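Local atomic coordinates of beta-galactosidase (Bacillus circulans subsp. alkalophilus, PDB entry 3TTY), a protein that hydrolyses terminal beta-D-galactosyl residues from beta-galactosides, as a TIM-barrel glycoside hydrolase assembled from three subunits. Residues R507-L520 / G544-E556. Residues are numbered along the deposited sequence; the frame is centred on the assembly and turned at random.
Sequences RNVMGIWAEEIDAL and GILCDVIHAETAE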
ATOM      1  N   ARG A 507     -19.607   4.775  35.885  1.00 15.90           N
ATOM      2  CA  ARG A 507     -20.771   3.890  35.999  1.00 19.73           C
ATOM      3  C   ARG A 507     -21.887   4.498  36.856  1.00 19.05           C
ATOM      4  O   ARG A 507     -23.057   4.430  36.500  1.00 18.26           O
ATOM      5  CB  ARG A 507     -20.372   2.509  36.525  1.00 21.83           C
ATOM      6  CG  ARG A 507     -21.537   1.533  36.690  1.00 21.55           C
ATOM      7  CD  ARG A 507     -21.023   0.127  37.029  1.00 22.41           C
ATOM      8  NE  ARG A 507     -22.088  -0.866  37.196  1.00 21.48           N
ATOM      9  CZ  ARG A 507     -21.861  -2.159  37.429  1.00 27.36           C
ATOM     10  NH1 ARG A 507     -20.613  -2.614  37.510  1.00 23.05           N
ATOM     11  NH2 ARG A 507     -22.873  -3.007  37.577  1.00 26.99           N
ATOM     12  N   ASN A 508     -21.521   5.125  37.963  1.00 18.58           N
ATOM     13  CA  ASN A 508     -22.518   5.717  38.833  1.00 24.32           C
ATOM     14  C   ASN A 508     -23.226   6.894  38.191  1.00 23.06           C
ATOM     15  O   ASN A 508     -24.450   7.002  38.257  1.00 18.93           O
ATOM     16  CB  ASN A 508     -21.898   6.161  40.157  1.00 31.07           C
ATOM     17  CG  ASN A 508     -21.488   4.995  41.018  1.00 43.62           C
ATOM     18  OD1 ASN A 508     -22.157   3.948  41.039  1.00 43.23           O
ATOM     19  ND2 ASN A 508     -20.376   5.158  41.740  1.00 41.82           N
ATOM     20  N   VAL A 509     -22.457   7.787  37.582  1.00 17.51           N
ATOM     21  CA  VAL A 509     -23.050   8.994  37.048  1.00 20.19           C
ATOM     22  C   VAL A 509     -23.887   8.681  35.807  1.00 22.79           C
ATOM     23  O   VAL A 509     -24.899   9.333  35.562  1.00 19.74           O
ATOM     24  CB  VAL A 509     -22.009  10.090  36.759  1.00 19.74           C
ATOM     25  CG1 VAL A 509     -21.106   9.698  35.590  1.00 17.05           C
ATOM     26  CG2 VAL A 509     -22.722  11.395  36.481  1.00 20.93           C
ATOM     27  N   MET A 510     -23.484   7.663  35.047  1.00 20.62           N
ATOM     28  CA  MET A 510     -24.212   7.299  33.835  1.00 22.11           C
ATOM     29  C   MET A 510     -25.418   6.405  34.137  1.00 19.43           C
ATOM     30  O   MET A 510     -26.377   6.391  33.379  1.00 21.56           O
ATOM     31  CB  MET A 510     -23.286   6.636  32.814  1.00 15.69           C
ATOM     32  CG  MET A 510     -22.136   7.525  32.333  1.00 22.65           C
ATOM     33  SD  MET A 510     -22.607   9.218  31.903  1.00 23.99           S
ATOM     34  CE  MET A 510     -23.826   8.907  30.623  1.00 21.47           C
ATOM     35  N   GLY A 511     -25.358   5.658  35.237  1.00 22.63           N
ATOM     36  CA  GLY A 511     -26.476   4.843  35.696  1.00 16.94           C
ATOM     37  C   GLY A 511     -26.743   3.628  34.833  1.00 22.34           C
ATOM     38  O   GLY A 511     -27.862   3.098  34.807  1.00 23.21           O
ATOM     39  N   ILE A 512     -25.721   3.187  34.108  1.00 22.58           N
ATOM     40  CA  ILE A 512     -25.850   1.987  33.282  1.00 21.14           C
ATOM     41  C   ILE A 512     -24.596   1.155  33.401  1.00 21.47           C
ATOM     42  O   ILE A 512     -23.521   1.677  33.705  1.00 22.35           O
ATOM     43  CB  ILE A 512     -26.052   2.314  31.786  1.00 21.56           C
ATOM     44  CG1 ILE A 512     -24.827   3.052  31.216  1.00 22.77           C
ATOM     45  CG2 ILE A 512     -27.315   3.122  31.564  1.00 20.01           C
ATOM     46  CD1 ILE A 512     -23.833   2.153  30.509  1.00 15.77           C
ATOM     47  N   TRP A 513     -24.747  -0.141  33.151  1.00 22.42           N
ATOM     48  CA  TRP A 513     -23.627  -1.057  33.085  1.00 20.12           C
ATOM     49  C   TRP A 513     -23.541  -1.548  31.665  1.00 18.73           C
ATOM     50  O   TRP A 513     -24.480  -2.152  31.171  1.00 17.51           O
ATOM     51  CB  TRP A 513     -23.839  -2.259  34.009  1.00 19.25           C
ATOM     52  CG  TRP A 513     -22.908  -3.387  33.709  1.00 19.74           C
ATOM     53  CD1 TRP A 513     -21.581  -3.290  33.415  1.00 20.11           C
ATOM     54  CD2 TRP A 513     -23.229  -4.785  33.658  1.00 20.93           C
ATOM     55  NE1 TRP A 513     -21.051  -4.538  33.196  1.00 21.78           N
ATOM     56  CE2 TRP A 513     -22.043  -5.473  33.330  1.00 24.59           C
ATOM     57  CE3 TRP A 513     -24.398  -5.518  33.862  1.00 23.28           C
ATOM     58  CZ2 TRP A 513     -21.993  -6.856  33.195  1.00 22.78           C
ATOM     59  CZ3 TRP A 513     -24.350  -6.885  33.729  1.00 25.06           C
ATOM     60  CH2 TRP A 513     -23.153  -7.544  33.396  1.00 26.89           C
ATOM     61  N   ALA A 514     -22.418  -1.277  31.009  1.00 18.13           N
ATOM     62  CA  ALA A 514     -22.162  -1.809  29.677  1.00 20.45           C
ATOM     63  C   ALA A 514     -21.475  -3.187  29.769  1.00 23.46           C
ATOM     64  O   ALA A 514     -20.297  -3.293  30.147  1.00 21.66           O
ATOM     65  CB  ALA A 514     -21.318  -0.835  28.883  1.00 20.05           C
ATOM     66  N   GLU A 515     -22.217  -4.233  29.414  1.00 22.54           N
ATOM     67  CA  GLU A 515     -21.724  -5.609  29.508  1.00 25.07           C
ATOM     68  C   GLU A 515     -20.683  -5.989  28.456  1.00 22.46           C
ATOM     69  O   GLU A 515     -19.615  -6.499  28.794  1.00 23.80           O
ATOM     70  CB  GLU A 515     -22.886  -6.595  29.444  1.00 21.66           C
ATOM     71  CG  GLU A 515     -22.461  -8.041  29.346  1.00 27.78           C
ATOM     72  CD  GLU A 515     -23.650  -8.987  29.355  1.00 23.46           C
ATOM     73  OE1 GLU A 515     -24.702  -8.602  29.896  1.00 23.52           O
ATOM     74  OE2 GLU A 515     -23.539 -10.107  28.811  1.00 22.97           O
ATOM     75  N   GLU A 516     -21.004  -5.766  27.183  1.00 23.20           N
ATOM     76  CA  GLU A 516     -20.088  -6.115  26.093  1.00 20.62           C
ATOM     77  C   GLU A 516     -20.308  -5.188  24.907  1.00 23.47           C
ATOM     78  O   GLU A 516     -21.345  -4.534  24.806  1.00 25.14           O
ATOM     79  CB  GLU A 516     -20.251  -7.581  25.660  1.00 18.05           C
ATOM     80  CG  GLU A 516     -21.636  -7.933  25.118  1.00 20.08           C
ATOM     81  CD  GLU A 516     -21.763  -9.400  24.783  1.00 24.44           C
ATOM     82  OE1 GLU A 516     -22.810  -9.800  24.240  1.00 28.50           O
ATOM     83  OE2 GLU A 516     -20.815 -10.164  25.073  1.00 27.24           O
ATOM     84  N   ILE A 517     -19.334  -5.127  24.009  1.00 18.76           N
ATOM     85  CA  ILE A 517     -19.462  -4.240  22.868  1.00 22.04           C
ATOM     86  C   ILE A 517     -19.331  -5.017  21.553  1.00 24.07           C
ATOM     87  O   ILE A 517     -18.473  -5.894  21.415  1.00 24.23           O
ATOM     88  CB  ILE A 517     -18.459  -3.057  22.944  1.00 21.87           C
ATOM     89  CG1 ILE A 517     -18.935  -1.893  22.062  1.00 19.56           C
ATOM     90  CG2 ILE A 517     -17.038  -3.519  22.596  1.00 17.95           C
ATOM     91  CD1 ILE A 517     -18.130  -0.606  22.239  1.00 20.07           C
ATOM     92  N   ASP A 518     -20.205  -4.697  20.602  1.00 21.36           N
ATOM     93  CA  ASP A 518     -20.250  -5.383  19.318  1.00 22.44           C
ATOM     94  C   ASP A 518     -19.766  -4.500  18.155  1.00 23.00           C
ATOM     95  O   ASP A 518     -20.288  -3.408  17.929  1.00 21.13           O
ATOM     96  CB  ASP A 518     -21.671  -5.858  19.048  1.00 22.99           C
ATOM     97  CG  ASP A 518     -21.771  -6.687  17.790  1.00 26.84           C
ATOM     98  OD1 ASP A 518     -20.831  -7.467  17.527  1.00 23.59           O
ATOM     99  OD2 ASP A 518     -22.780  -6.544  17.066  1.00 25.95           O
ATOM    100  N   ALA A 519     -18.765  -4.980  17.422  1.00 23.59           N
ATOM    101  CA  ALA A 519     -18.266  -4.272  16.247  1.00 24.31           C
ATOM    102  C   ALA A 519     -19.030  -4.696  14.986  1.00 27.45           C
ATOM    103  O   ALA A 519     -19.090  -5.878  14.654  1.00 22.01           O
ATOM    104  CB  ALA A 519     -16.776  -4.519  16.073  1.00 22.33           C
ATOM    105  N   LEU A 520     -19.624  -3.731  14.290  1.00 24.84           N
ATOM    106  CA  LEU A 520     -20.329  -4.035  13.044  1.00 27.58           C
ATOM    107  C   LEU A 520     -19.369  -4.104  11.854  1.00 27.94           C
ATOM    108  O   LEU A 520     -18.477  -3.259  11.705  1.00 25.56           O
ATOM    109  CB  LEU A 520     -21.431  -3.001  12.774  1.00 24.31           C
ATOM    110  CG  LEU A 520     -22.474  -2.856  13.892  1.00 29.89           C
ATOM    111  CD1 LEU A 520     -23.632  -1.987  13.433  1.00 26.24           C
ATOM    112  CD2 LEU A 520     -22.964  -4.222  14.379  1.00 26.23           C
ATOM    113  N   GLY A 544     -24.534   2.806  13.892  1.00 24.40           N
ATOM    114  CA  GLY A 544     -23.528   1.921  13.341  1.00 27.29           C
ATOM    115  C   GLY A 544     -22.172   1.908  14.019  1.00 25.43           C
ATOM    116  O   GLY A 544     -21.980   2.476  15.095  1.00 24.46           O
ATOM    117  N   ILE A 545     -21.233   1.235  13.361  1.00 28.34           N
ATOM    118  CA  ILE A 545     -19.852   1.145  13.808  1.00 24.43           C
ATOM    119  C   ILE A 545     -19.706   0.264  15.042  1.00 23.08           C
ATOM    120  O   ILE A 545     -19.228  -0.863  14.937  1.00 21.75           O
ATOM    121  CB  ILE A 545     -19.227   2.524  14.014  1.00 23.25           C
ATOM    122  CG1 ILE A 545     -19.489   3.399  12.786  1.00 22.32           C
ATOM    123  CG2 ILE A 545     -17.727   2.388  14.252  1.00 24.66           C
ATOM    124  CD1 ILE A 545     -18.712   4.713  12.778  1.00 21.15           C
ATOM    125  N   LEU A 546     -20.116   0.758  16.205  1.00 22.65           N
ATOM    126  CA  LEU A 546     -20.090  -0.076  17.407  1.00 20.57           C
ATOM    127  C   LEU A 546     -21.413  -0.024  18.150  1.00 17.10           C
ATOM    128  O   LEU A 546     -22.066   1.006  18.188  1.00 19.97           O
ATOM    129  CB  LEU A 546     -18.942   0.335  18.341  1.00 20.99           C
ATOM    130  CG  LEU A 546     -17.524  -0.049  17.902  1.00 21.48           C
ATOM    131  CD1 LEU A 546     -16.500   1.006  18.325  1.00 21.78           C
ATOM    132  CD2 LEU A 546     -17.132  -1.424  18.418  1.00 19.89           C
ATOM    133  N   CYS A 547     -21.800  -1.141  18.750  1.00 18.85           N
ATOM    134  CA  CYS A 547     -23.014  -1.196  19.553  1.00 21.36           C
ATOM    135  C   CYS A 547     -22.683  -1.705  20.943  1.00 23.65           C
ATOM    136  O   CYS A 547     -22.294  -2.860  21.110  1.00 19.77           O
ATOM    137  CB  CYS A 547     -24.063  -2.104  18.906  1.00 22.30           C
ATOM    138  SG  CYS A 547     -24.760  -1.493  17.336  1.00 26.53           S
ATOM    139  N   ASP A 548     -22.829  -0.837  21.938  1.00 17.81           N
ATOM    140  CA  ASP A 548     -22.689  -1.252  23.328  1.00 23.01           C
ATOM    141  C   ASP A 548     -23.943  -1.994  23.778  1.00 21.35           C
ATOM    142  O   ASP A 548     -25.053  -1.516  23.563  1.00 25.72           O
ATOM    143  CB  ASP A 548     -22.482  -0.026  24.218  1.00 20.35           C
ATOM    144  CG  ASP A 548     -21.187  -0.085  24.996  1.00 25.58           C
ATOM    145  OD1 ASP A 548     -20.551  -1.168  25.001  1.00 26.46           O
ATOM    146  OD2 ASP A 548     -20.814   0.941  25.611  1.00 22.15           O
ATOM    147  N   VAL A 549     -23.783  -3.157  24.403  1.00 24.04           N
ATOM    148  CA  VAL A 549     -24.938  -3.867  24.971  1.00 22.76           C
ATOM    149  C   VAL A 549     -24.981  -3.541  26.451  1.00 24.03           C
ATOM    150  O   VAL A 549     -24.101  -3.970  27.193  1.00 27.79           O
ATOM    151  CB  VAL A 549     -24.822  -5.385  24.773  1.00 22.26           C
ATOM    152  CG1 VAL A 549     -26.008  -6.115  25.408  1.00 22.15           C
ATOM    153  CG2 VAL A 549     -24.722  -5.705  23.297  1.00 22.60           C
ATOM    154  N   ILE A 550     -25.968  -2.760  26.887  1.00 21.69           N
ATOM    155  CA  ILE A 550     -25.917  -2.204  28.250  1.00 22.12           C
ATOM    156  C   ILE A 550     -27.119  -2.551  29.125  1.00 22.71           C
ATOM    157  O   ILE A 550     -28.132  -3.039  28.629  1.00 22.98           O
ATOM    158  CB  ILE A 550     -25.770  -0.679  28.211  1.00 23.72           C
ATOM    159  CG1 ILE A 550     -27.079  -0.027  27.758  1.00 23.59           C
ATOM    160  CG2 ILE A 550     -24.644  -0.281  27.269  1.00 18.92           C
ATOM    161  CD1 ILE A 550     -27.012   1.479  27.744  1.00 22.90           C
ATOM    162  N   HIS A 551     -26.998  -2.305  30.428  1.00 17.80           N
ATOM    163  CA  HIS A 551     -28.121  -2.509  31.342  1.00 21.88           C
ATOM    164  C   HIS A 551     -28.454  -1.252  32.123  1.00 22.96           C
ATOM    165  O   HIS A 551     -27.585  -0.659  32.767  1.00 26.09           O
ATOM    166  CB  HIS A 551     -27.829  -3.639  32.329  1.00 23.35           C
ATOM    167  CG  HIS A 551     -27.438  -4.925  31.680  1.00 25.73           C
ATOM    168  ND1 HIS A 551     -28.349  -5.918  31.388  1.00 26.63           N
ATOM    169  CD2 HIS A 551     -26.233  -5.379  31.256  1.00 23.28           C
ATOM    170  CE1 HIS A 551     -27.718  -6.935  30.823  1.00 27.96           C
ATOM    171  NE2 HIS A 551     -26.434  -6.632  30.731  1.00 23.92           N
ATOM    172  N   ALA A 552     -29.719  -0.850  32.085  1.00 22.61           N
ATOM    173  CA  ALA A 552     -30.157   0.295  32.880  1.00 20.75           C
ATOM    174  C   ALA A 552     -30.190  -0.094  34.354  1.00 23.15           C
ATOM    175  O   ALA A 552     -30.829  -1.072  34.730  1.00 22.69           O
ATOM    176  CB  ALA A 552     -31.520   0.777  32.424  1.00 19.81           C
ATOM    177  N   GLU A 553     -29.483   0.666  35.178  1.00 22.87           N
ATOM    178  CA  GLU A 553     -29.450   0.421  36.607  1.00 22.71           C
ATOM    179  C   GLU A 553     -30.263   1.498  37.310  1.00 24.58           C
ATOM    180  O   GLU A 553     -31.292   1.202  37.911  1.00 25.20           O
ATOM    181  CB  GLU A 553     -28.000   0.373  37.115  1.00 24.01           C
ATOM    182  CG  GLU A 553     -27.213  -0.782  36.502  1.00 23.15           C
ATOM    183  CD  GLU A 553     -25.806  -0.940  37.055  1.00 28.35           C
ATOM    184  OE1 GLU A 553     -25.018   0.033  37.028  1.00 22.58           O
ATOM    185  OE2 GLU A 553     -25.482  -2.061  37.502  1.00 29.76           O
ATOM    186  N   THR A 554     -29.812   2.744  37.219  1.00 21.09           N
ATOM    187  CA  THR A 554     -30.566   3.871  37.755  1.00 22.29           C
ATOM    188  C   THR A 554     -31.171   4.704  36.622  1.00 27.02           C
ATOM    189  O   THR A 554     -32.066   5.533  36.836  1.00 30.70           O
ATOM    190  CB  THR A 554     -29.670   4.774  38.634  1.00 28.07           C
ATOM    191  OG1 THR A 554     -29.470   4.148  39.912  1.00 33.13           O
ATOM    192  CG2 THR A 554     -30.335   6.113  38.874  1.00 32.70           C
ATOM    193  N   ALA A 555     -30.680   4.473  35.411  1.00 20.23           N
ATOM    194  CA  ALA A 555     -31.059   5.282  34.258  1.00 26.38           C
ATOM    195  C   ALA A 555     -32.380   4.860  33.611  1.00 23.28           C
ATOM    196  O   ALA A 555     -32.706   3.676  33.531  1.00 27.18           O
ATOM    197  CB  ALA A 555     -29.939   5.265  33.221  1.00 22.71           C
ATOM    198  N   GLU A 556     -33.134   5.852  33.157  1.00 25.82           N
ATOM    199  CA  GLU A 556     -34.329   5.630  32.352  1.00 26.10           C
ATOM    200  C   GLU A 556     -33.923   5.314  30.916  1.00 26.21           C
ATOM    201  O   GLU A 556     -32.969   5.900  30.397  1.00 26.84           O
ATOM    202  CB  GLU A 556     -35.199   6.890  32.386  1.00 26.43           C
ATOM    203  CG  GLU A 556     -36.420   6.880  31.476  1.00 30.65           C
ATOM    204  CD  GLU A 556     -37.145   8.232  31.446  1.00 39.43           C
ATOM    205  OE1 GLU A 556     -36.576   9.241  31.930  1.00 40.20           O
ATOM    206  OE2 GLU A 556     -38.284   8.289  30.933  1.00 38.08           O
TER
HETATM  207  O   HOH W   1     -25.051   2.470  37.575  1.00 20.60           O
HETATM  208  O   HOH W   2     -17.031  -1.607  13.435  1.00 22.04           O
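Strands 512-519 and 546-552 pair as an antiparallel two-stranded ribbon in the trimerisation domain, their axes approaching to 4.4 Å and crossing at 145°, with a classic beta bulge where Glu515 and Glu516 both face Val549. The bulge illustrates how one extra residue redirects a side chain: Glu515, set between the regular pairs, reaches back along the ribbon to His551. Its extended chain, with CG trans to the backbone N (chi1 172°), brings OE1 2.8 Å from NE2 of His551, which donates in its own ring plane to a nearly coplanar carboxylate. That bond should fix the imidazole's rotation. The imidazole also lies beside Trp513, near parallel but slid so far that the rings barely overlap, CE3 of Trp513 coming 3.2 Å from CD2 of His551.

On the other face, Ala514 CB packs against Ile550 CG2, and Ile517 CD1 meets Leu546 CD2; strands 570-577 and 580-585 lie beneath Ile512 and Ile550. The opposite face, with Trp513, His551, Glu516 and Asp518, meets the second subunit: Glu516 forms a salt bridge with Arg371 of that neighbour, and Asp518, also bonded to Tyr566 OH of its own chain, forms one with the neighbour's Arg323, so the ribbon takes part in trimer assembly.

Beyond the strands, Arg507 grips Glu553 side-on, NE to OE1 at 3.1 Å and NH2 to OE2 at 2.8 Å, both nearly straight. An alanine here is likely to leave the Glu553 carboxylate without its charged mate and freer to turn. The turn closes on one oxygen: Gly511 O accepts from the backbone N of Glu553 at 2.9 Å and from those of Thr554 and Ala555.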